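Local coordinates for protein GntR family transcriptional regulator (PDB 7B5U) that binds the second messenger c-di-AMP through its dimeric RCK_C domain and, as a GntR-family regulator, binds DNA and probably controls transcription, at residues A[24-27]-A[33-36]; A[57-62]-A[69-74]. All coordinates share one frame; numbering follows the deposited sequence.

Read from the N terminus, the RCK_C domain lays down strand 6-9 before the short helix 21-24 and the start of helix 26-30, where contact 1 begins. That contact closes a tight loop of five residues, bringing the start of helix 26-30 beside the strand that follows it, with one adenine of c-di-AMP between them. The chain then completes the hairpin 33-39/42-45 and returns as strand 58-62, and contact 2 closes a second short loop by folding helix 65-74 back over that strand. The loops follow one another in series, neither enclosing nor crossing the other. Sheet pairing joins them: Val35 N lies 2.8 Å from Phe60 O, a probable hydrogen bond between neighbouring antiparallel strands.

Contact 1 (A[24-27]-A[33-36]); sequences LNVW and TIVA. With 2BA ((2R,3R,3aS,5R,7aR,9R,10R,10aS,12R,14aR)-2,9-bis(6-amino-9H-purin-9-yl)octahydro-2H,7H-difuro[3,2-d:3',2'-j][1,3,7,9,2,8 ]tetraoxadiphosphacyclododecine-3,5,10,12-tetrol 5,12-dioxide), chain C.
Trp27, in the first turn of helix 26-30, and Thr33, at the start of strand 33-39, bring their CA atoms to 5.9 Å, the nearest CA pair of the two segments. Direct contact between the segments is slight. Val26 and Ile34 cross at about a right angle, with Val26 CG1 4.0 Å from Ile34 CD1. Trp27 carries its indole anti to the backbone N (chi1 -174°), and the ring meets Thr33 obliquely, CD1 lying 3.5 Å from Thr33 OG1. The polar ends of this pair turn to the second subunit, where Trp27 NE1 bonds Ser46 O and Thr33 OG1 bonds Ser46 OG.

One nucleotide half of c-di-AMP supplies the polar link between the segments. Ile34 reads it with its backbone: its N donates to N11 of the ligand at 2.9 Å, nearly straight at 164°, and its O accepts from the amino group N61 at 2.9 Å. From helix 26-30, Trp27 N gives a weak bond to N31; just before the helix, Asn25 OD1 accepts from the ribose hydroxyl O2'1 at 2.7 Å. His28 NE2 of each subunit also bonds the ligand.

This chemistry implies recognition by backbone polarity: a donor and an acceptor on one residue match the Watson-Crick edge of the adenine, and the equivalent Ile34 N of the second subunit also bonds the ligand, in keeping with an effector bound across the dimer.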
ATOM      1  N   LEU A  24      -4.990  10.692  -7.963  1.00  7.06           N
ATOM      2  CA  LEU A  24      -4.065  11.426  -7.112  1.00  7.08           C
ATOM      3  C   LEU A  24      -2.641  10.952  -7.308  1.00  6.72           C
ATOM      4  O   LEU A  24      -1.702  11.733  -7.102  1.00  8.69           O
ATOM      5  CB  LEU A  24      -4.460  11.260  -5.648  1.00  7.82           C
ATOM      6  CG  LEU A  24      -5.801  11.887  -5.277  1.00  7.82           C
ATOM      7  CD1 LEU A  24      -6.164  11.517  -3.854  1.00 10.35           C
ATOM      8  CD2 LEU A  24      -5.746  13.394  -5.439  1.00  9.12           C
ATOM      9  N   ASN A  25      -2.461   9.682  -7.690  1.00  5.64           N
ATOM     10  CA  ASN A  25      -1.134   9.091  -7.827  1.00  5.54           C
ATOM     11  C   ASN A  25      -0.390   9.118  -6.486  1.00  5.22           C
ATOM     12  O   ASN A  25       0.784   9.493  -6.412  1.00  5.90           O
ATOM     13  CB  ASN A  25      -0.350   9.788  -8.946  1.00  5.67           C
ATOM     14  CG  ASN A  25       0.642   8.880  -9.646  1.00  6.22           C
ATOM     15  OD1 ASN A  25       0.516   7.640  -9.652  1.00  6.92           O
ATOM     16  ND2 ASN A  25       1.634   9.489 -10.265  1.00  7.11           N
ATOM     17  N   VAL A  26      -1.084   8.670  -5.425  1.00  4.88           N
ATOM     18  CA  VAL A  26      -0.687   8.987  -4.045  1.00  5.39           C
ATOM     19  C   VAL A  26       0.768   8.625  -3.753  1.00  5.18           C
ATOM     20  O   VAL A  26       1.501   9.443  -3.195  1.00  6.09           O
ATOM     21  CB  VAL A  26      -1.641   8.345  -3.024  1.00  5.79           C
ATOM     22  CG1 VAL A  26      -1.093   8.495  -1.597  1.00  7.49           C
ATOM     23  CG2 VAL A  26      -3.019   8.961  -3.124  1.00  6.41           C
ATOM     24  N   TRP A  27       1.204   7.394  -4.073  1.00  5.29           N
ATOM     25  CA  TRP A  27       2.563   6.999  -3.688  1.00  5.81           C
ATOM     26  C   TRP A  27       3.602   7.961  -4.253  1.00  5.24           C
ATOM     27  O   TRP A  27       4.587   8.289  -3.579  1.00  5.64           O
ATOM     28  CB  TRP A  27       2.883   5.550  -4.106  1.00  5.88           C
ATOM     29  CG  TRP A  27       4.232   5.132  -3.566  1.00  5.61           C
ATOM     30  CD1 TRP A  27       4.478   4.572  -2.342  1.00  6.14           C
ATOM     31  CD2 TRP A  27       5.519   5.302  -4.191  1.00  6.01           C
ATOM     32  NE1 TRP A  27       5.827   4.382  -2.168  1.00  6.81           N
ATOM     33  CE2 TRP A  27       6.490   4.820  -3.288  1.00  5.83           C
ATOM     34  CE3 TRP A  27       5.944   5.811  -5.427  1.00  6.97           C
ATOM     35  CZ2 TRP A  27       7.851   4.826  -3.587  1.00  7.50           C
ATOM     36  CZ3 TRP A  27       7.300   5.814  -5.717  1.00  7.96           C
ATOM     37  CH2 TRP A  27       8.238   5.324  -4.802  1.00  7.94           C
ATOM     38  N   THR A  33       1.892   4.286   1.105  1.00  5.18           N
ATOM     39  CA  THR A  33       1.110   3.183   0.556  1.00  5.29           C
ATOM     40  C   THR A  33      -0.140   3.039   1.413  1.00  4.34           C
ATOM     41  O   THR A  33      -0.049   2.689   2.602  1.00  5.28           O
ATOM     42  CB  THR A  33       1.914   1.887   0.541  1.00  5.15           C
ATOM     43  OG1 THR A  33       3.089   2.063  -0.263  1.00  5.06           O
ATOM     44  CG2 THR A  33       1.096   0.745  -0.045  1.00  6.65           C
ATOM     45  N   ILE A  34      -1.297   3.343   0.826  1.00  5.30           N
ATOM     46  CA  ILE A  34      -2.565   3.274   1.549  1.00  5.54           C
ATOM     47  C   ILE A  34      -2.994   1.818   1.687  1.00  5.13           C
ATOM     48  O   ILE A  34      -3.076   1.083   0.695  1.00  5.74           O
ATOM     49  CB  ILE A  34      -3.645   4.110   0.843  1.00  5.44           C
ATOM     50  CG1 ILE A  34      -3.263   5.598   0.827  1.00  6.20           C
ATOM     51  CG2 ILE A  34      -5.000   3.868   1.495  1.00  6.26           C
ATOM     52  CD1 ILE A  34      -4.179   6.454  -0.039  1.00  6.49           C
ATOM     53  N   VAL A  35      -3.259   1.394   2.926  1.00  5.74           N
ATOM     54  CA  VAL A  35      -3.680   0.023   3.195  1.00  5.72           C
ATOM     55  C   VAL A  35      -5.184  -0.095   3.365  1.00  5.69           C
ATOM     56  O   VAL A  35      -5.741  -1.170   3.140  1.00  6.14           O
ATOM     57  CB  VAL A  35      -2.934  -0.593   4.394  1.00  7.00           C
ATOM     58  CG1 VAL A  35      -1.470  -0.663   4.096  1.00  9.33           C
ATOM     59  CG2 VAL A  35      -3.186   0.177   5.678  1.00  8.65           C
ATOM     60  N   ALA A  36      -5.843   0.988   3.775  1.00  5.61           N
ATOM     61  CA  ALA A  36      -7.286   0.947   3.952  1.00  6.15           C
ATOM     62  C   ALA A  36      -7.845   2.361   3.971  1.00  6.51           C
ATOM     63  O   ALA A  36      -7.153   3.309   4.343  1.00  6.39           O
ATOM     64  CB  ALA A  36      -7.681   0.240   5.253  1.00  8.52           C
TER
HETATM   65  P   2BA C 301       2.616   3.386  -8.992  1.00  5.01           P
HETATM   66  O1P 2BA C 301       3.026   3.508  -7.573  1.00  5.60           O
HETATM   67  O2P 2BA C 301       3.571   3.864 -10.034  1.00  5.18           O
HETATM   68  O5' 2BA C 301       2.207   1.836  -9.243  1.00  5.18           O
HETATM   69  C5' 2BA C 301       1.970   1.386 -10.557  1.00  5.82           C
HETATM   70  C4' 2BA C 301       1.285  -0.007 -10.450  1.00  5.31           C
HETATM   71  O4' 2BA C 301       2.130  -0.866  -9.883  1.00  5.33           O
HETATM   72  C3' 2BA C 301      -0.010   0.040  -9.600  1.00  5.27           C
HETATM   73  O3' 2BA C 301      -1.065   0.376 -10.425  1.00  5.68           O
HETATM   74  C2' 2BA C 301      -0.006  -1.398  -9.024  1.00  5.88           C
HETATM   75  O2' 2BA C 301      -0.677  -2.344  -9.960  1.00  6.23           O
HETATM   76  C1' 2BA C 301       1.295  -1.692  -8.834  1.00  5.54           C
HETATM   77  N9  2BA C 301       1.820  -1.385  -7.508  1.00  5.11           N
HETATM   78  C8  2BA C 301       2.636  -0.339  -7.218  1.00  5.58           C
HETATM   79  N7  2BA C 301       2.903  -0.365  -5.898  1.00  6.37           N
HETATM   80  C5  2BA C 301       2.227  -1.429  -5.396  1.00  4.83           C
HETATM   81  C6  2BA C 301       2.109  -1.974  -4.146  1.00  5.76           C
HETATM   82  N6  2BA C 301       2.741  -1.453  -2.975  1.00  5.87           N
HETATM   83  N1  2BA C 301       1.369  -3.069  -3.969  1.00  4.71           N
HETATM   84  C2  2BA C 301       0.705  -3.641  -5.008  1.00  5.79           C
HETATM   85  N3  2BA C 301       0.817  -3.148  -6.251  1.00  5.37           N
HETATM   86  C4  2BA C 301       1.575  -2.042  -6.391  1.00  4.20           C
HETATM   87  P1  2BA C 301      -2.485   0.937  -9.800  1.00  5.10           P
HETATM   88 O1P1 2BA C 301      -2.960   0.081  -8.678  1.00  5.57           O
HETATM   89 O2P1 2BA C 301      -3.418   1.090 -10.951  1.00  6.09           O
HETATM   90 O5'1 2BA C 301      -2.086   2.382  -9.153  1.00  5.12           O
HETATM   91 C5'1 2BA C 301      -1.773   3.455 -10.020  1.00  5.74           C
HETATM   92 C4'1 2BA C 301      -1.126   4.575  -9.139  1.00  5.16           C
HETATM   93 O4'1 2BA C 301      -1.994   4.993  -8.223  1.00  5.32           O
HETATM   94 C3'1 2BA C 301       0.134   4.054  -8.407  1.00  4.47           C
HETATM   95 O3'1 2BA C 301       1.216   4.220  -9.254  1.00  4.97           O
HETATM   96 C2'1 2BA C 301       0.098   4.943  -7.137  1.00  5.46           C
HETATM   97 O2'1 2BA C 301       0.795   6.244  -7.392  1.00  5.80           O
HETATM   98 C1'1 2BA C 301      -1.212   5.123  -6.864  1.00  5.41           C
HETATM   99  N91 2BA C 301      -1.812   4.146  -5.962  1.00  4.80           N
HETATM  100  C81 2BA C 301      -2.621   3.102  -6.276  1.00  5.77           C
HETATM  101  N71 2BA C 301      -2.928   2.422  -5.156  1.00  5.75           N
HETATM  102  C51 2BA C 301      -2.271   3.049  -4.151  1.00  4.26           C
HETATM  103  C61 2BA C 301      -2.164   2.835  -2.788  1.00  5.47           C
HETATM  104  N61 2BA C 301      -2.858   1.768  -2.135  1.00  6.31           N
HETATM  105  N11 2BA C 301      -1.447   3.650  -2.044  1.00  5.09           N
HETATM  106  C21 2BA C 301      -0.769   4.674  -2.613  1.00  5.22           C
HETATM  107  N31 2BA C 301      -0.838   4.936  -3.923  1.00  5.07           N
HETATM  108  C41 2BA C 301      -1.582   4.091  -4.658  1.00  4.42           C

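Contact 2 (A[57-62]-A[69-74]); sequences DHIFFV and ARMKTY
Met71 carries this contact, reaching from helix 65-74 to Phe61 and Ile59 on strand 58-62. Its side chain leaves the helix toward the strand, and CB meets the far end of the aromatic ring, 3.7 Å from Phe61 CZ. The next atom, CG, lies over the ring face, 3.9 Å from the centroid and 18° off the ring normal, in a CH-pi contact. Bends at chi2 and chi3 then fold the chain back on itself instead of letting it extend. SD consequently stands above the face almost on the ring normal but at a distance, 4.8 Å from the centroid, a Met-aromatic contact looser than that of its carbon neighbour. The methyl returns toward the ring: CE comes within 3.7 Å of Phe61 CD2 and touches Ile59 CG2 at 3.9 Å, bridging two side chains of alternate strand residues on the same face of the sheet.

The bond from CA to CB of Phe61 already points to the helix, and with CG between the backbone N and the carbonyl carbon (chi1 61°) the ring turns one face to Met71. Tyr6 also meets the Phe61 ring, and Ile59 packs on Ile34 of the adjoining strand. Phe60, between them in the strand, starts away from the helix and packs against Leu3 of the second subunit. Thr30 of helix 26-30 adjoins Met71 as well, so the methionine lies where that helix, the terminal helix and the sheet converge.

Contact across the two segments is apolar, a matter of shape and dispersion between buried groups. It is a helix-on-sheet packing joined by a Met-aromatic contact, in which helix 65-74 packs against one face of the antiparallel sheet of the RCK_C domain.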
ATOM      1  N   ASP A  57     -13.097  10.976   5.672  1.00  6.83           N
ATOM      2  CA  ASP A  57     -12.612   9.605   5.677  1.00  7.14           C
ATOM      3  C   ASP A  57     -11.338   9.488   6.514  1.00  7.06           C
ATOM      4  O   ASP A  57     -10.598  10.455   6.714  1.00  7.28           O
ATOM      5  CB  ASP A  57     -12.288   9.155   4.253  1.00  6.99           C
ATOM      6  CG  ASP A  57     -13.521   8.917   3.406  1.00  7.51           C
ATOM      7  OD1 ASP A  57     -14.652   9.003   3.925  1.00  8.17           O
ATOM      8  OD2 ASP A  57     -13.353   8.617   2.202  1.00  8.29           O
ATOM      9  N   HIS A  58     -11.077   8.273   6.997  1.00  5.77           N
ATOM     10  CA  HIS A  58      -9.804   7.960   7.633  1.00  6.70           C
ATOM     11  C   HIS A  58      -8.954   7.192   6.632  1.00  6.93           C
ATOM     12  O   HIS A  58      -9.409   6.191   6.061  1.00  8.47           O
ATOM     13  CB  HIS A  58      -9.991   7.103   8.886  1.00  7.87           C
ATOM     14  CG  HIS A  58     -10.837   7.729   9.950  1.00  8.53           C
ATOM     15  ND1 HIS A  58     -10.545   7.586  11.289  1.00  9.36           N
ATOM     16  CD2 HIS A  58     -11.963   8.481   9.888  1.00 10.12           C
ATOM     17  CE1 HIS A  58     -11.453   8.224  12.006  1.00 10.55           C
ATOM     18  NE2 HIS A  58     -12.323   8.779  11.180  1.00 11.36           N
ATOM     19  N   ILE A  59      -7.729   7.661   6.409  1.00  6.63           N
ATOM     20  CA  ILE A  59      -6.775   7.003   5.522  1.00  6.30           C
ATOM     21  C   ILE A  59      -5.727   6.328   6.395  1.00  6.56           C
ATOM     22  O   ILE A  59      -5.081   6.984   7.223  1.00  7.54           O
ATOM     23  CB  ILE A  59      -6.092   7.992   4.565  1.00  7.62           C
ATOM     24  CG1 ILE A  59      -7.092   8.866   3.806  1.00  8.44           C
ATOM     25  CG2 ILE A  59      -5.133   7.254   3.618  1.00  7.70           C
ATOM     26  CD1 ILE A  59      -6.404   9.860   2.899  1.00 11.18           C
ATOM     27  N   PHE A  60      -5.550   5.025   6.198  1.00  5.81           N
ATOM     28  CA  PHE A  60      -4.531   4.236   6.883  1.00  6.04           C
ATOM     29  C   PHE A  60      -3.427   3.934   5.877  1.00  5.66           C
ATOM     30  O   PHE A  60      -3.713   3.439   4.787  1.00  5.94           O
ATOM     31  CB  PHE A  60      -5.143   2.928   7.403  1.00  6.64           C
ATOM     32  CG  PHE A  60      -6.188   3.140   8.468  1.00  7.36           C
ATOM     33  CD1 PHE A  60      -7.497   3.439   8.126  1.00  7.53           C
ATOM     34  CD2 PHE A  60      -5.860   3.044   9.812  1.00  9.59           C
ATOM     35  CE1 PHE A  60      -8.457   3.658   9.109  1.00 10.24           C
ATOM     36  CE2 PHE A  60      -6.824   3.256  10.795  1.00 10.83           C
ATOM     37  CZ  PHE A  60      -8.120   3.558  10.439  1.00 11.01           C
ATOM     38  N   PHE A  61      -2.176   4.225   6.226  1.00  5.31           N
ATOM     39  CA  PHE A  61      -1.090   4.089   5.262  1.00  5.53           C
ATOM     40  C   PHE A  61       0.209   3.737   5.974  1.00  6.42           C
ATOM     41  O   PHE A  61       0.405   4.078   7.145  1.00  7.79           O
ATOM     42  CB  PHE A  61      -0.903   5.363   4.424  1.00  6.26           C
ATOM     43  CG  PHE A  61      -0.550   6.581   5.234  1.00  6.02           C
ATOM     44  CD1 PHE A  61       0.768   6.942   5.427  1.00  6.25           C
ATOM     45  CD2 PHE A  61      -1.548   7.385   5.780  1.00  6.67           C
ATOM     46  CE1 PHE A  61       1.097   8.073   6.175  1.00  7.13           C
ATOM     47  CE2 PHE A  61      -1.221   8.507   6.523  1.00  7.37           C
ATOM     48  CZ  PHE A  61       0.093   8.859   6.710  1.00  7.54           C
ATOM     49  N   VAL A  62       1.100   3.048   5.256  1.00  5.95           N
ATOM     50  CA  VAL A  62       2.425   2.735   5.761  1.00  6.51           C
ATOM     51  C   VAL A  62       3.444   3.696   5.170  1.00  6.06           C
ATOM     52  O   VAL A  62       3.260   4.272   4.093  1.00  6.59           O
ATOM     53  CB  VAL A  62       2.841   1.258   5.561  1.00  6.73           C
ATOM     54  CG1 VAL A  62       1.904   0.341   6.324  1.00  7.37           C
ATOM     55  CG2 VAL A  62       2.919   0.894   4.078  1.00  6.64           C
ATOM     56  N   ALA A  69       4.456  13.237   7.348  1.00  6.61           N
ATOM     57  CA  ALA A  69       4.476  14.687   7.165  1.00  7.14           C
ATOM     58  C   ALA A  69       4.003  15.080   5.769  1.00  6.24           C
ATOM     59  O   ALA A  69       3.269  16.066   5.603  1.00  7.00           O
ATOM     60  CB  ALA A  69       5.886  15.219   7.426  1.00  8.87           C
ATOM     61  N   ARG A  70       4.410  14.318   4.752  1.00  6.25           N
ATOM     62  CA  ARG A  70       3.951  14.572   3.389  1.00  6.35           C
ATOM     63  C   ARG A  70       2.439  14.388   3.258  1.00  5.84           C
ATOM     64  O   ARG A  70       1.761  15.213   2.633  1.00  6.25           O
ATOM     65  CB  ARG A  70       4.726  13.697   2.397  1.00  6.93           C
ATOM     66  CG  ARG A  70       6.222  14.002   2.404  1.00  7.33           C
ATOM     67  CD  ARG A  70       7.065  13.009   1.620  1.00  7.45           C
ATOM     68  NE  ARG A  70       6.754  13.070   0.198  1.00  6.18           N
ATOM     69  CZ  ARG A  70       7.188  12.192  -0.702  1.00  7.19           C
ATOM     70  NH1 ARG A  70       7.973  11.173  -0.339  1.00  9.44           N
ATOM     71  NH2 ARG A  70       6.823  12.343  -1.972  1.00  7.69           N
ATOM     72  N   MET A  71       1.892  13.300   3.818  1.00  6.40           N
ATOM     73  CA  MET A  71       0.450  13.079   3.745  1.00  6.80           C
ATOM     74  C   MET A  71      -0.317  14.188   4.446  1.00  6.07           C
ATOM     75  O   MET A  71      -1.337  14.672   3.938  1.00  7.10           O
ATOM     76  CB  MET A  71       0.096  11.717   4.337  1.00  6.95           C
ATOM     77  CG  MET A  71       0.444  10.573   3.420  1.00  7.32           C
ATOM     78  SD  MET A  71      -0.689  10.439   2.016  1.00  6.66           S
ATOM     79  CE  MET A  71      -1.985   9.453   2.768  1.00  9.30           C
ATOM     80  N   LYS A  72       0.152  14.603   5.613  1.00  6.23           N
ATOM     81  CA  LYS A  72      -0.547  15.653   6.336  1.00  7.39           C
ATOM     82  C   LYS A  72      -0.543  16.962   5.553  1.00  6.25           C
ATOM     83  O   LYS A  72      -1.563  17.657   5.481  1.00  7.86           O
ATOM     84  CB  LYS A  72       0.091  15.815   7.712  1.00 10.91           C
ATOM     85  CG  LYS A  72       0.046  17.212   8.256  1.00 17.11           C
ATOM     86  CD  LYS A  72       0.731  17.281   9.599  1.00 18.84           C
ATOM     87  CE  LYS A  72      -0.302  17.376  10.668  1.00 20.24           C
ATOM     88  NZ  LYS A  72       0.313  17.870  11.899  1.00 18.39           N
ATOM     89  N   THR A  73       0.593  17.310   4.950  1.00  6.30           N
ATOM     90  CA  THR A  73       0.650  18.531   4.150  1.00  7.01           C
ATOM     91  C   THR A  73      -0.222  18.416   2.910  1.00  6.49           C
ATOM     92  O   THR A  73      -0.953  19.350   2.556  1.00  6.73           O
ATOM     93  CB  THR A  73       2.100  18.806   3.760  1.00  8.93           C
ATOM     94  OG1 THR A  73       2.884  18.944   4.950  1.00 11.93           O
ATOM     95  CG2 THR A  73       2.220  20.078   2.944  1.00  9.81           C
ATOM     96  N   TYR A  74      -0.147  17.269   2.246  1.00  7.69           N
ATOM     97  CA  TYR A  74      -0.871  17.038   1.007  1.00  7.29           C
ATOM     98  C   TYR A  74      -2.374  17.195   1.196  1.00  7.03           C
ATOM     99  O   TYR A  74      -3.063  17.713   0.308  1.00  8.90           O
ATOM    100  CB  TYR A  74      -0.515  15.638   0.509  1.00  9.45           C
ATOM    101  CG  TYR A  74      -1.031  15.247  -0.849  1.00  9.05           C
ATOM    102  CD1 TYR A  74      -0.425  15.716  -2.003  1.00  9.80           C
ATOM    103  CD2 TYR A  74      -2.093  14.365  -0.973  1.00  9.83           C
ATOM    104  CE1 TYR A  74      -0.878  15.331  -3.253  1.00 11.10           C
ATOM    105  CE2 TYR A  74      -2.549  13.969  -2.214  1.00 10.86           C
ATOM    106  CZ  TYR A  74      -1.939  14.456  -3.344  1.00 12.12           C
ATOM    107  OH  TYR A  74      -2.395  14.062  -4.583  1.00 16.10           O
TER